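Local coordinates for protein putative serine phosphatase (Pseudomonas aeruginosa, PDB 6K4E) that probably removes phosphate from phosphorylated serine or threonine of a partner protein, as a magnesium-dependent PP2C-type phosphatase of a biofilm-controlling signalling pathway, at residues Val92-Phe96 against Val118-Thr124; Arg100-Asp104 against Gly139-Pro143; Ile108-Ala114 against Ala168-Gly174; Asp142-Gly148 against Asp219-Ile223. All blocks are in the same frame, centred on the assembly; numbering follows the deposited sequence.

Interaction 1: Val92-Phe96 against Val118-Thr124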
loop_
_atom_site.group_PDB
_atom_site.type_symbol
_atom_site.label_atom_id
_atom_site.label_comp_id
_atom_site.label_asym_id
_atom_site.label_seq_id
_atom_site.Cartn_x
_atom_site.Cartn_y
_atom_site.Cartn_z
ATOM N N VAL B 92 8.678 10.693 -1.413
ATOM C CA VAL B 92 7.554 9.836 -1.795
ATOM C C VAL B 92 6.303 10.722 -1.835
ATOM O O VAL B 92 6.186 11.664 -1.045
ATOM C CB VAL B 92 7.396 8.594 -0.869
ATOM C CG1 VAL B 92 8.569 7.630 -1.036
ATOM C CG2 VAL B 92 7.217 8.988 0.604
ATOM N N GLY B 93 5.398 10.447 -2.755
ATOM C CA GLY B 93 4.203 11.266 -2.891
ATOM C C GLY B 93 2.923 10.469 -2.994
ATOM O O GLY B 93 2.963 9.254 -2.854
ATOM N N GLY B 94 1.812 11.161 -3.259
ATOM C CA GLY B 94 0.490 10.558 -3.376
ATOM C C GLY B 94 0.059 10.361 -4.810
ATOM O O GLY B 94 -1.060 9.915 -5.085
ATOM N N ASP B 95 0.960 10.655 -5.733
ATOM C CA ASP B 95 0.675 10.557 -7.153
ATOM C C ASP B 95 1.345 9.352 -7.733
ATOM O O ASP B 95 2.524 9.087 -7.432
ATOM C CB ASP B 95 1.274 11.773 -7.887
ATOM C CG ASP B 95 0.452 13.041 -8.042
ATOM O OD1 ASP B 95 -0.466 13.266 -7.221
ATOM O OD2 ASP B 95 0.819 13.875 -8.896
ATOM N N PHE B 96 0.655 8.698 -8.664
ATOM C CA PHE B 96 1.247 7.597 -9.427
ATOM C C PHE B 96 0.541 7.469 -10.769
ATOM O O PHE B 96 -0.293 8.297 -11.112
ATOM C CB PHE B 96 1.351 6.262 -8.629
ATOM C CG PHE B 96 0.072 5.470 -8.459
ATOM C CD1 PHE B 96 -0.919 5.900 -7.586
ATOM C CD2 PHE B 96 -0.138 4.291 -9.173
ATOM C CE1 PHE B 96 -2.088 5.150 -7.410
ATOM C CE2 PHE B 96 -1.339 3.573 -9.041
ATOM C CZ PHE B 96 -2.292 3.992 -8.150
ATOM N N VAL B 118 4.527 10.652 3.031
ATOM C CA VAL B 118 4.309 9.260 3.473
ATOM C C VAL B 118 2.816 8.852 3.409
ATOM O O VAL B 118 2.543 7.815 2.792
ATOM C CB VAL B 118 4.930 9.006 4.871
ATOM C CG1 VAL B 118 4.560 7.632 5.420
ATOM C CG2 VAL B 118 6.440 9.192 4.816
ATOM N N PRO B 119 1.835 9.633 3.979
ATOM C CA PRO B 119 0.426 9.203 3.900
ATOM C C PRO B 119 -0.051 9.014 2.460
ATOM O O PRO B 119 -0.736 8.034 2.176
ATOM C CB PRO B 119 -0.335 10.315 4.629
ATOM C CG PRO B 119 0.643 10.932 5.495
ATOM C CD PRO B 119 1.936 10.894 4.740
ATOM N N GLY B 120 0.356 9.919 1.571
ATOM C CA GLY B 120 0.032 9.821 0.158
ATOM C C GLY B 120 0.629 8.561 -0.453
ATOM O O GLY B 120 -0.068 7.813 -1.134
ATOM N N ALA B 121 1.903 8.268 -0.132
ATOM C CA ALA B 121 2.601 7.071 -0.616
ATOM C C ALA B 121 1.953 5.770 -0.153
ATOM O O ALA B 121 1.921 4.820 -0.925
ATOM C CB ALA B 121 4.064 7.114 -0.235
ATOM N N LEU B 122 1.386 5.735 1.065
ATOM C CA LEU B 122 0.656 4.570 1.577
ATOM C C LEU B 122 -0.602 4.302 0.744
ATOM O O LEU B 122 -0.911 3.152 0.421
ATOM C CB LEU B 122 0.267 4.746 3.067
ATOM C CG LEU B 122 1.378 4.732 4.107
ATOM C CD1 LEU B 122 0.787 4.838 5.521
ATOM C CD2 LEU B 122 2.225 3.472 4.011
ATOM N N MET B 123 -1.326 5.381 0.401
ATOM C CA MET B 123 -2.540 5.367 -0.413
ATOM C C MET B 123 -2.251 4.821 -1.820
ATOM O O MET B 123 -3.043 4.065 -2.358
ATOM C CB MET B 123 -3.128 6.789 -0.490
ATOM C CG MET B 123 -3.801 7.264 0.806
ATOM S SD MET B 123 -5.185 6.215 1.361
ATOM C CE MET B 123 -6.341 6.568 0.134
ATOM N N THR B 124 -1.108 5.204 -2.381
ATOM C CA THR B 124 -0.564 4.860 -3.688
ATOM C C THR B 124 -0.371 3.318 -3.795
ATOM O O THR B 124 -0.650 2.736 -4.848
ATOM C CB THR B 124 0.685 5.761 -3.857
ATOM O OG1 THR B 124 0.586 6.596 -4.987
ATOM C CG2 THR B 124 1.950 5.048 -3.852
#
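Gly94 and Gly120 bring the loop entering strand 95-101 and the first turns of helix 117-138 together, their CA atoms 3.6 Å apart. The two glycines meet backbone to backbone, with Gly94 CA against Gly120 C at 3.5 Å. Gly94 CA makes a CA-H...O contact with Gly120 O at 3.6 Å. Gly93 O sits 3.1 Å from Ala121 N at an angle too poor for a hydrogen bond, and takes its bond from Gln65 of helix 49-67.

The apolar packing is small. Val92 CB meets Ala121 CB at 3.7 Å, and its CG2 branch, set between backbone N and carbonyl carbon, reaches on to Val118 CG2 at 4.3 Å.

Aromatic packing closes the other end. Phe96 CG takes that same position (chi1 77°), which turns the ring to the helix: CD1 lies 3.1 Å from Thr124 OG1, and Thr124 O stands 3.8 Å above one ring face, offset toward the rim.

Thr124 OG1 is buried without a polar partner in the model, a probable energetic cost. The close seat puts the helix beside the start of strand 95-101, where the side chain of Asp95, held by Thr294 and Thr237, lies near a magnesium ion.

Interaction 2: Arg100-Asp104 against Gly139-Pro143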
loop_
_atom_site.group_PDB
_atom_site.type_symbol
_atom_site.label_atom_id
_atom_site.label_comp_id
_atom_site.label_asym_id
_atom_site.label_seq_id
_atom_site.Cartn_x
_atom_site.Cartn_y
_atom_site.Cartn_z
ATOM N N ARG B 100 -1.203 -0.489 -18.976
ATOM C CA ARG B 100 -1.454 -1.893 -19.285
ATOM C C ARG B 100 -1.599 -2.053 -20.807
ATOM O O ARG B 100 -2.611 -1.646 -21.375
ATOM C CB ARG B 100 -2.710 -2.383 -18.545
ATOM C CG ARG B 100 -3.069 -3.863 -18.802
ATOM C CD ARG B 100 -2.107 -4.845 -18.138
ATOM N NE ARG B 100 -2.184 -4.759 -16.675
ATOM C CZ ARG B 100 -2.899 -5.559 -15.897
ATOM N NH1 ARG B 100 -3.567 -6.580 -16.417
ATOM N NH2 ARG B 100 -2.958 -5.341 -14.596
ATOM N N GLU B 101 -0.593 -2.642 -21.444
ATOM C CA GLU B 101 -0.605 -2.901 -22.876
ATOM C C GLU B 101 -1.463 -4.116 -23.223
ATOM O O GLU B 101 -1.371 -5.155 -22.580
ATOM C CB GLU B 101 0.818 -3.130 -23.401
ATOM C CG GLU B 101 0.900 -3.111 -24.922
ATOM C CD GLU B 101 1.933 -4.007 -25.588
ATOM O OE1 GLU B 101 2.529 -4.872 -24.904
ATOM O OE2 GLU B 101 2.130 -3.850 -26.814
ATOM N N GLN B 102 -2.268 -3.986 -24.281
ATOM C CA GLN B 102 -3.050 -5.079 -24.841
ATOM C C GLN B 102 -2.641 -5.222 -26.303
ATOM O O GLN B 102 -1.895 -4.387 -26.806
ATOM C CB GLN B 102 -4.556 -4.811 -24.710
ATOM C CG GLN B 102 -5.068 -4.778 -23.273
ATOM C CD GLN B 102 -5.034 -6.104 -22.524
ATOM O OE1 GLN B 102 -5.115 -6.115 -21.306
ATOM N NE2 GLN B 102 -4.930 -7.265 -23.204
ATOM N N ALA B 103 -3.106 -6.255 -26.991
ATOM C CA ALA B 103 -2.757 -6.432 -28.403
ATOM C C ALA B 103 -3.428 -5.366 -29.299
ATOM O O ALA B 103 -2.811 -4.873 -30.251
ATOM C CB ALA B 103 -3.167 -7.825 -28.857
ATOM N N ASP B 104 -4.676 -4.995 -28.948
ATOM C CA ASP B 104 -5.550 -4.082 -29.673
ATOM C C ASP B 104 -5.493 -2.611 -29.224
ATOM O O ASP B 104 -6.115 -1.771 -29.862
ATOM C CB ASP B 104 -6.995 -4.607 -29.615
ATOM C CG ASP B 104 -7.600 -4.678 -28.232
ATOM O OD1 ASP B 104 -6.875 -5.070 -27.279
ATOM O OD2 ASP B 104 -8.816 -4.413 -28.105
ATOM N N GLY B 139 -11.665 -5.956 -16.950
ATOM C CA GLY B 139 -10.871 -5.786 -18.161
ATOM C C GLY B 139 -10.223 -4.418 -18.187
ATOM O O GLY B 139 -10.494 -3.586 -17.316
ATOM N N SER B 140 -9.365 -4.173 -19.184
ATOM C CA SER B 140 -8.626 -2.923 -19.279
ATOM C C SER B 140 -9.216 -1.931 -20.296
ATOM O O SER B 140 -8.668 -0.847 -20.501
ATOM C CB SER B 140 -7.167 -3.229 -19.592
ATOM O OG SER B 140 -7.091 -4.005 -20.776
ATOM N N ARG B 141 -10.382 -2.268 -20.860
ATOM C CA ARG B 141 -11.037 -1.518 -21.927
ATOM C C ARG B 141 -12.201 -0.621 -21.491
ATOM O O ARG B 141 -12.694 0.164 -22.307
ATOM C CB ARG B 141 -11.483 -2.501 -23.029
ATOM C CG ARG B 141 -10.294 -3.356 -23.476
ATOM C CD ARG B 141 -10.531 -4.267 -24.671
ATOM N NE ARG B 141 -9.270 -4.895 -25.084
ATOM C CZ ARG B 141 -8.769 -6.006 -24.544
ATOM N NH1 ARG B 141 -9.417 -6.630 -23.562
ATOM N NH2 ARG B 141 -7.617 -6.500 -24.979
ATOM N N ASP B 142 -12.583 -0.658 -20.214
ATOM C CA ASP B 142 -13.700 0.146 -19.758
ATOM C C ASP B 142 -13.242 1.023 -18.588
ATOM O O ASP B 142 -13.380 0.591 -17.441
ATOM C CB ASP B 142 -14.871 -0.800 -19.382
ATOM C CG ASP B 142 -16.225 -0.168 -19.100
ATOM O OD1 ASP B 142 -16.269 1.048 -18.803
ATOM O OD2 ASP B 142 -17.228 -0.911 -19.075
ATOM N N PRO B 143 -12.720 2.260 -18.856
ATOM C CA PRO B 143 -12.226 3.121 -17.761
ATOM C C PRO B 143 -13.233 3.412 -16.646
ATOM O O PRO B 143 -12.866 3.345 -15.480
ATOM C CB PRO B 143 -11.770 4.390 -18.495
ATOM C CG PRO B 143 -11.410 3.911 -19.847
ATOM C CD PRO B 143 -12.465 2.895 -20.165
#
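Asp104 OD1 is gripped by two nitrogens of Arg141. The shorter bond comes from Arg141 NH2 at 2.8 Å, fairly straight at 158°, and meets OD1 on its syn side; OD1 lies at the guanidinium edge, in its plane. The second, from Arg141 NE to the same oxygen, is weak at 3.3 Å. NE also gives to Asp104 OD2 at 3.1 Å, on the syn lone pair, though this oxygen is tilted out of the guanidinium plane. The salt bridge is therefore side-on, through NE and one NH, with the carboxylate and guanidinium planes turned 40° apart, so the two groups are not coplanar.

The two side chains approach from opposite directions. Arg141 runs extended from CG to NE, carrying its head across to the turn that joins strands 95-101 and 105-113. Asp104 CG lies between its backbone N and carbonyl carbon (chi1 63°), which presents both oxygens to that head.

Between the bridge and the strand, Gln102 lies against Ser140 and Arg141 of the facing loop: its CG is 3.3 Å from Ser140 OG and 3.5 Å from Arg141 NH2. Farther along, Arg100 CG packs on Ser140 CB at 4.2 Å. Trp177 of strand 171-179 touches Gln102, Asp104 and Arg141, giving the polar cluster an aromatic neighbour.

The contact joins a hairpin turn to the loop between helices 117-138 and 143-157 at the protein surface. Since Arg141 is exposed, solvent probably screens the ion pair, whose hold then rests on the bidentate geometry as well as on charge.

Interaction 3: Ile108-Ala114 against Ala168-Gly174. With MG (magnesium ion), chain G; MG (magnesium ion), chain F.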
loop_
_atom_site.group_PDB
_atom_site.type_symbol
_atom_site.label_atom_id
_atom_site.label_comp_id
_atom_site.label_asym_id
_atom_site.label_seq_id
_atom_site.Cartn_x
_atom_site.Cartn_y
_atom_site.Cartn_z
ATOM N N ILE B 108 -4.028 3.498 -19.978
ATOM C CA ILE B 108 -3.064 4.448 -19.421
ATOM C C ILE B 108 -3.791 5.411 -18.467
ATOM O O ILE B 108 -4.905 5.841 -18.751
ATOM C CB ILE B 108 -2.297 5.106 -20.572
ATOM C CG1 ILE B 108 -1.047 5.852 -20.082
ATOM C CG2 ILE B 108 -3.208 5.989 -21.452
ATOM C CD1 ILE B 108 0.046 6.247 -21.265
ATOM N N GLY B 109 -3.178 5.735 -17.348
ATOM C CA GLY B 109 -3.822 6.630 -16.394
ATOM C C GLY B 109 -2.930 7.255 -15.344
ATOM O O GLY B 109 -1.766 6.892 -15.223
ATOM N N VAL B 110 -3.465 8.237 -14.614
ATOM C CA VAL B 110 -2.780 8.956 -13.529
ATOM C C VAL B 110 -3.709 8.955 -12.336
ATOM O O VAL B 110 -4.934 8.927 -12.501
ATOM C CB VAL B 110 -2.338 10.409 -13.872
ATOM C CG1 VAL B 110 -1.244 10.439 -14.935
ATOM C CG2 VAL B 110 -3.532 11.307 -14.238
ATOM N N VAL B 111 -3.140 8.980 -11.132
ATOM C CA VAL B 111 -3.931 8.935 -9.897
ATOM C C VAL B 111 -3.296 9.902 -8.916
ATOM O O VAL B 111 -2.080 9.934 -8.810
ATOM C CB VAL B 111 -4.029 7.490 -9.270
ATOM C CG1 VAL B 111 -4.905 7.493 -8.031
ATOM C CG2 VAL B 111 -4.545 6.449 -10.264
ATOM N N ASP B 112 -4.116 10.672 -8.193
ATOM C CA ASP B 112 -3.641 11.578 -7.144
ATOM C C ASP B 112 -4.427 11.155 -5.927
ATOM O O ASP B 112 -5.640 11.394 -5.879
ATOM C CB ASP B 112 -3.926 13.064 -7.509
ATOM C CG ASP B 112 -3.472 14.094 -6.471
ATOM O OD1 ASP B 112 -3.036 13.679 -5.374
ATOM O OD2 ASP B 112 -3.486 15.323 -6.788
ATOM N N CYS B 113 -3.760 10.420 -4.994
ATOM C CA CYS B 113 -4.343 9.938 -3.740
ATOM C C CYS B 113 -4.351 11.061 -2.727
ATOM O O CYS B 113 -3.462 11.899 -2.770
ATOM C CB CYS B 113 -3.551 8.750 -3.202
ATOM S SG CYS B 113 -3.523 7.315 -4.292
ATOM N N ALA B 114 -5.265 11.012 -1.750
ATOM C CA ALA B 114 -5.348 12.002 -0.673
ATOM C C ALA B 114 -3.993 12.175 -0.001
ATOM O O ALA B 114 -3.328 11.190 0.311
ATOM C CB ALA B 114 -6.384 11.584 0.339
ATOM N N ALA B 168 -8.892 11.240 5.360
ATOM C CA ALA B 168 -9.038 11.656 3.964
ATOM C C ALA B 168 -8.475 10.504 3.126
ATOM O O ALA B 168 -7.267 10.234 3.167
ATOM C CB ALA B 168 -8.271 12.948 3.704
ATOM N N THR B 169 -9.387 9.752 2.471
ATOM C CA THR B 169 -9.076 8.544 1.697
ATOM C C THR B 169 -9.534 8.609 0.241
ATOM O O THR B 169 -9.454 7.603 -0.482
ATOM C CB THR B 169 -9.676 7.298 2.382
ATOM O OG1 THR B 169 -11.102 7.405 2.399
ATOM C CG2 THR B 169 -9.126 7.062 3.778
ATOM N N ASN B 170 -10.052 9.767 -0.175
ATOM C CA ASN B 170 -10.501 9.990 -1.536
ATOM C C ASN B 170 -9.297 10.165 -2.503
ATOM O O ASN B 170 -8.162 10.405 -2.072
ATOM C CB ASN B 170 -11.477 11.157 -1.598
ATOM C CG ASN B 170 -10.919 12.510 -1.215
ATOM O OD1 ASN B 170 -9.946 12.637 -0.466
ATOM N ND2 ASN B 170 -11.553 13.564 -1.699
ATOM N N MET B 171 -9.536 9.945 -3.793
ATOM C CA MET B 171 -8.505 10.050 -4.812
ATOM C C MET B 171 -9.041 10.497 -6.140
ATOM O O MET B 171 -10.186 10.212 -6.488
ATOM C CB MET B 171 -7.698 8.749 -4.949
ATOM C CG MET B 171 -8.482 7.566 -5.475
ATOM S SD MET B 171 -7.546 6.022 -5.573
ATOM C CE MET B 171 -7.127 5.844 -3.892
ATOM N N ASP B 172 -8.209 11.240 -6.863
ATOM C CA ASP B 172 -8.502 11.694 -8.205
ATOM C C ASP B 172 -7.849 10.693 -9.127
ATOM O O ASP B 172 -6.827 10.131 -8.760
ATOM C CB ASP B 172 -7.889 13.076 -8.442
ATOM C CG ASP B 172 -8.355 14.152 -7.483
ATOM O OD1 ASP B 172 -9.432 13.964 -6.861
ATOM O OD2 ASP B 172 -7.682 15.228 -7.418
ATOM N N ALA B 173 -8.441 10.447 -10.294
ATOM C CA ALA B 173 -7.908 9.557 -11.322
ATOM C C ALA B 173 -8.462 9.870 -12.686
ATOM O O ALA B 173 -9.601 10.298 -12.814
ATOM C CB ALA B 173 -8.140 8.087 -10.979
ATOM N N GLY B 174 -7.614 9.719 -13.685
ATOM C CA GLY B 174 -7.968 9.891 -15.083
ATOM C C GLY B 174 -7.474 8.636 -15.758
ATOM O O GLY B 174 -6.282 8.344 -15.682
HETATM MG MG MG G . -2.325 13.973 -3.268
HETATM MG MG MG F . -2.309 16.875 -5.908
HETATM O O HOH W 1 -4.957 15.676 -9.214
HETATM O O HOH W 2 -0.749 16.037 -7.340
HETATM O O HOH W 3 -1.703 16.011 -4.082
HETATM O O HOH W 4 -3.924 17.406 -4.736
HETATM O O HOH W 5 -0.451 13.643 -4.323
HETATM O O HOH W 6 -4.192 14.827 -3.256
#
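Val110 and Asp112 pair with Gly174 and Asp172 as hydrogen-bonded pairs of antiparallel strands, each pair closed by two backbone bonds. Those of the Asp112-Asp172 pair are 2.8 Å each, Asp112 N to Asp172 O and Asp172 N to Asp112 O. Past the strand end, Ala114 N gives a weak bond to Asn170 O.

Apolar side chains fill one face. Val111 CG1 touches Met171 SD at 3.9 Å, and its CG2 meets Ala173 CB. The Met171 chain bends at chi3 (60°), taking CE to within 3.9 Å of Cys113 SG.

The Asp112 side of the sheet carries the metal site at the strand end. With CG anti to the backbone N (chi1 180°), Asp112 bridges both magnesium ions: OD1 binds one at 2.2 Å and OD2 the other at 2.1 Å. Cys113 O and Gly115 complete the protein ligands of the first; Asp238 and Asp291 join Asp112 on the second. One water is shared by both ions, an arrangement consistent with the binuclear centre of PP2C-type phosphatases. Another water donates to Asp112 OD2 and Asp172 OD2, linking the two carboxylates.

Helix 117-138 covers the Val111, Cys113 and Met171 face through Ile131, Met123 and Ala127, while strand 293-300 of the second sheet packs on Ile108 and Val110.

Interaction 4: Asp142-Gly148 against Asp219-Ile223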
loop_
_atom_site.group_PDB
_atom_site.type_symbol
_atom_site.label_atom_id
_atom_site.label_comp_id
_atom_site.label_asym_id
_atom_site.label_seq_id
_atom_site.Cartn_x
_atom_site.Cartn_y
_atom_site.Cartn_z
ATOM N N ASP B 142 -12.583 -0.658 -20.214
ATOM C CA ASP B 142 -13.700 0.146 -19.758
ATOM C C ASP B 142 -13.242 1.023 -18.588
ATOM O O ASP B 142 -13.380 0.591 -17.441
ATOM C CB ASP B 142 -14.871 -0.800 -19.382
ATOM C CG ASP B 142 -16.225 -0.168 -19.100
ATOM O OD1 ASP B 142 -16.269 1.048 -18.803
ATOM O OD2 ASP B 142 -17.228 -0.911 -19.075
ATOM N N PRO B 143 -12.720 2.260 -18.856
ATOM C CA PRO B 143 -12.226 3.121 -17.761
ATOM C C PRO B 143 -13.233 3.412 -16.646
ATOM O O PRO B 143 -12.866 3.345 -15.480
ATOM C CB PRO B 143 -11.770 4.390 -18.495
ATOM C CG PRO B 143 -11.410 3.911 -19.847
ATOM C CD PRO B 143 -12.465 2.895 -20.165
ATOM N N ALA B 144 -14.495 3.687 -16.983
ATOM C CA ALA B 144 -15.551 3.934 -15.988
ATOM C C ALA B 144 -15.776 2.732 -15.084
ATOM O O ALA B 144 -15.921 2.940 -13.884
ATOM C CB ALA B 144 -16.849 4.350 -16.654
ATOM N N ALA B 145 -15.778 1.485 -15.637
ATOM C CA ALA B 145 -15.939 0.249 -14.831
ATOM C C ALA B 145 -14.741 0.012 -13.906
ATOM O O ALA B 145 -14.935 -0.400 -12.767
ATOM C CB ALA B 145 -16.147 -0.957 -15.726
ATOM N N ILE B 146 -13.504 0.323 -14.397
ATOM C CA ILE B 146 -12.255 0.193 -13.653
ATOM C C ILE B 146 -12.298 1.122 -12.439
ATOM O O ILE B 146 -11.953 0.704 -11.351
ATOM C CB ILE B 146 -10.998 0.416 -14.573
ATOM C CG1 ILE B 146 -10.908 -0.675 -15.676
ATOM C CG2 ILE B 146 -9.685 0.413 -13.753
ATOM C CD1 ILE B 146 -10.077 -0.297 -16.878
ATOM N N LEU B 147 -12.737 2.369 -12.624
ATOM C CA LEU B 147 -12.841 3.379 -11.565
ATOM C C LEU B 147 -13.852 3.003 -10.498
ATOM O O LEU B 147 -13.573 3.208 -9.321
ATOM C CB LEU B 147 -13.149 4.774 -12.147
ATOM C CG LEU B 147 -12.060 5.442 -12.990
ATOM C CD1 LEU B 147 -12.489 6.808 -13.394
ATOM C CD2 LEU B 147 -10.760 5.559 -12.235
ATOM N N GLY B 148 -14.994 2.435 -10.918
ATOM C CA GLY B 148 -16.064 1.965 -10.043
ATOM C C GLY B 148 -15.579 0.838 -9.154
ATOM O O GLY B 148 -15.740 0.888 -7.933
ATOM N N ASP B 219 -21.144 7.840 -9.612
ATOM C CA ASP B 219 -21.213 6.922 -10.755
ATOM C C ASP B 219 -20.472 7.475 -11.963
ATOM O O ASP B 219 -20.662 8.640 -12.333
ATOM C CB ASP B 219 -22.659 6.534 -11.101
ATOM C CG ASP B 219 -22.777 5.074 -11.504
ATOM O OD1 ASP B 219 -22.923 4.217 -10.599
ATOM O OD2 ASP B 219 -22.667 4.782 -12.717
ATOM N N TYR B 220 -19.604 6.638 -12.561
ATOM C CA TYR B 220 -18.749 7.038 -13.679
ATOM C C TYR B 220 -19.227 6.539 -15.026
ATOM O O TYR B 220 -19.802 5.451 -15.137
ATOM C CB TYR B 220 -17.281 6.652 -13.418
ATOM C CG TYR B 220 -16.753 7.314 -12.164
ATOM C CD1 TYR B 220 -16.564 8.693 -12.108
ATOM C CD2 TYR B 220 -16.528 6.577 -11.005
ATOM C CE1 TYR B 220 -16.147 9.320 -10.937
ATOM C CE2 TYR B 220 -16.084 7.190 -9.833
ATOM C CZ TYR B 220 -15.901 8.564 -9.803
ATOM O OH TYR B 220 -15.480 9.201 -8.662
ATOM N N ARG B 221 -19.007 7.385 -16.042
ATOM C CA ARG B 221 -19.363 7.170 -17.438
ATOM C C ARG B 221 -18.127 7.462 -18.305
ATOM O O ARG B 221 -17.296 8.292 -17.939
ATOM C CB ARG B 221 -20.540 8.100 -17.797
ATOM C CG ARG B 221 -21.094 7.958 -19.221
ATOM C CD ARG B 221 -22.096 9.050 -19.597
ATOM N NE ARG B 221 -21.519 10.399 -19.547
ATOM C CZ ARG B 221 -20.864 10.983 -20.546
ATOM N NH1 ARG B 221 -20.688 10.345 -21.700
ATOM N NH2 ARG B 221 -20.376 12.207 -20.402
ATOM N N ASN B 222 -17.986 6.744 -19.426
ATOM C CA ASN B 222 -16.914 6.946 -20.386
ATOM C C ASN B 222 -17.286 8.009 -21.413
ATOM O O ASN B 222 -18.436 8.104 -21.835
ATOM C CB ASN B 222 -16.606 5.649 -21.110
ATOM C CG ASN B 222 -15.978 4.626 -20.221
ATOM O OD1 ASN B 222 -15.129 4.945 -19.404
ATOM N ND2 ASN B 222 -16.404 3.385 -20.345
ATOM N N ILE B 223 -16.288 8.792 -21.812
ATOM C CA ILE B 223 -16.395 9.783 -22.856
ATOM C C ILE B 223 -15.602 9.166 -23.986
ATOM O O ILE B 223 -14.398 8.946 -23.856
ATOM C CB ILE B 223 -15.854 11.161 -22.408
ATOM C CG1 ILE B 223 -16.719 11.727 -21.249
ATOM C CG2 ILE B 223 -15.788 12.140 -23.613
ATOM C CD1 ILE B 223 -16.036 12.834 -20.415
#
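Asp142 extends its CG anti to the backbone N (chi1 -170°), and Asn222 swings its CG beside its own N (chi1 -69°), which lets the two side chains cross at about a right angle at the start of helix 143-157, the carboxylate and amide planes 58° apart. Asn222 ND2 gives Asp142 OD1 a bond of 2.8 Å. As N-cap, Asp142 also takes Ala145 N on OD1, at 3.2 Å. The two donors come from opposite faces of the carboxylate plane. The other end of the amide serves the helix too: Asn222 OD1 accepts from Ala144 N at 2.8 Å and lies 3.4 Å from Pro143 CD.

Beside this polar group the contact is apolar. Ala144 CB packs against Tyr220 CB at 4.0 Å. Leu147 brings CB to Tyr220 CD2, also at 4.0 Å, while its CD1 lies over one face of the ring. Tyr220 OH bonds to Arg210 O, which holds the far end of the ring, and Ile212 touches both Leu147 and Tyr220.

One amide thus accepts from a first-turn N-H and donates to the residue that caps the next. The helix-end N-H groups, together with ND2, would favour a charged Asp142, and the loop before strand 223-226 is tied to the helix start by this shared capping.

Interaction 3 holds the magnesium centre, and interaction 1 lies alongside it, about 10 Å between centres: Gly94 O stands 2.7 Å from Cys113 N and Phe96 O 2.9 Å from Val111 N, so strand 95-101 extends the same sheet, while Met123 packs on Cys113. The side chain of Asp95 comes to about 4 Å from a magnesium ion. Interactions 2 and 4 lie away from the metals, their centres about 13 Å from each other, and share Asp142 and Pro143; Ile146 CD1 packs on Gly139 O at 3.3 Å. Interaction 4 reaches back to interaction 3 through Leu147 CD2 against Ala173 CB at 3.9 Å. Helix 117-138 runs from interaction 1 toward the loop of interaction 2.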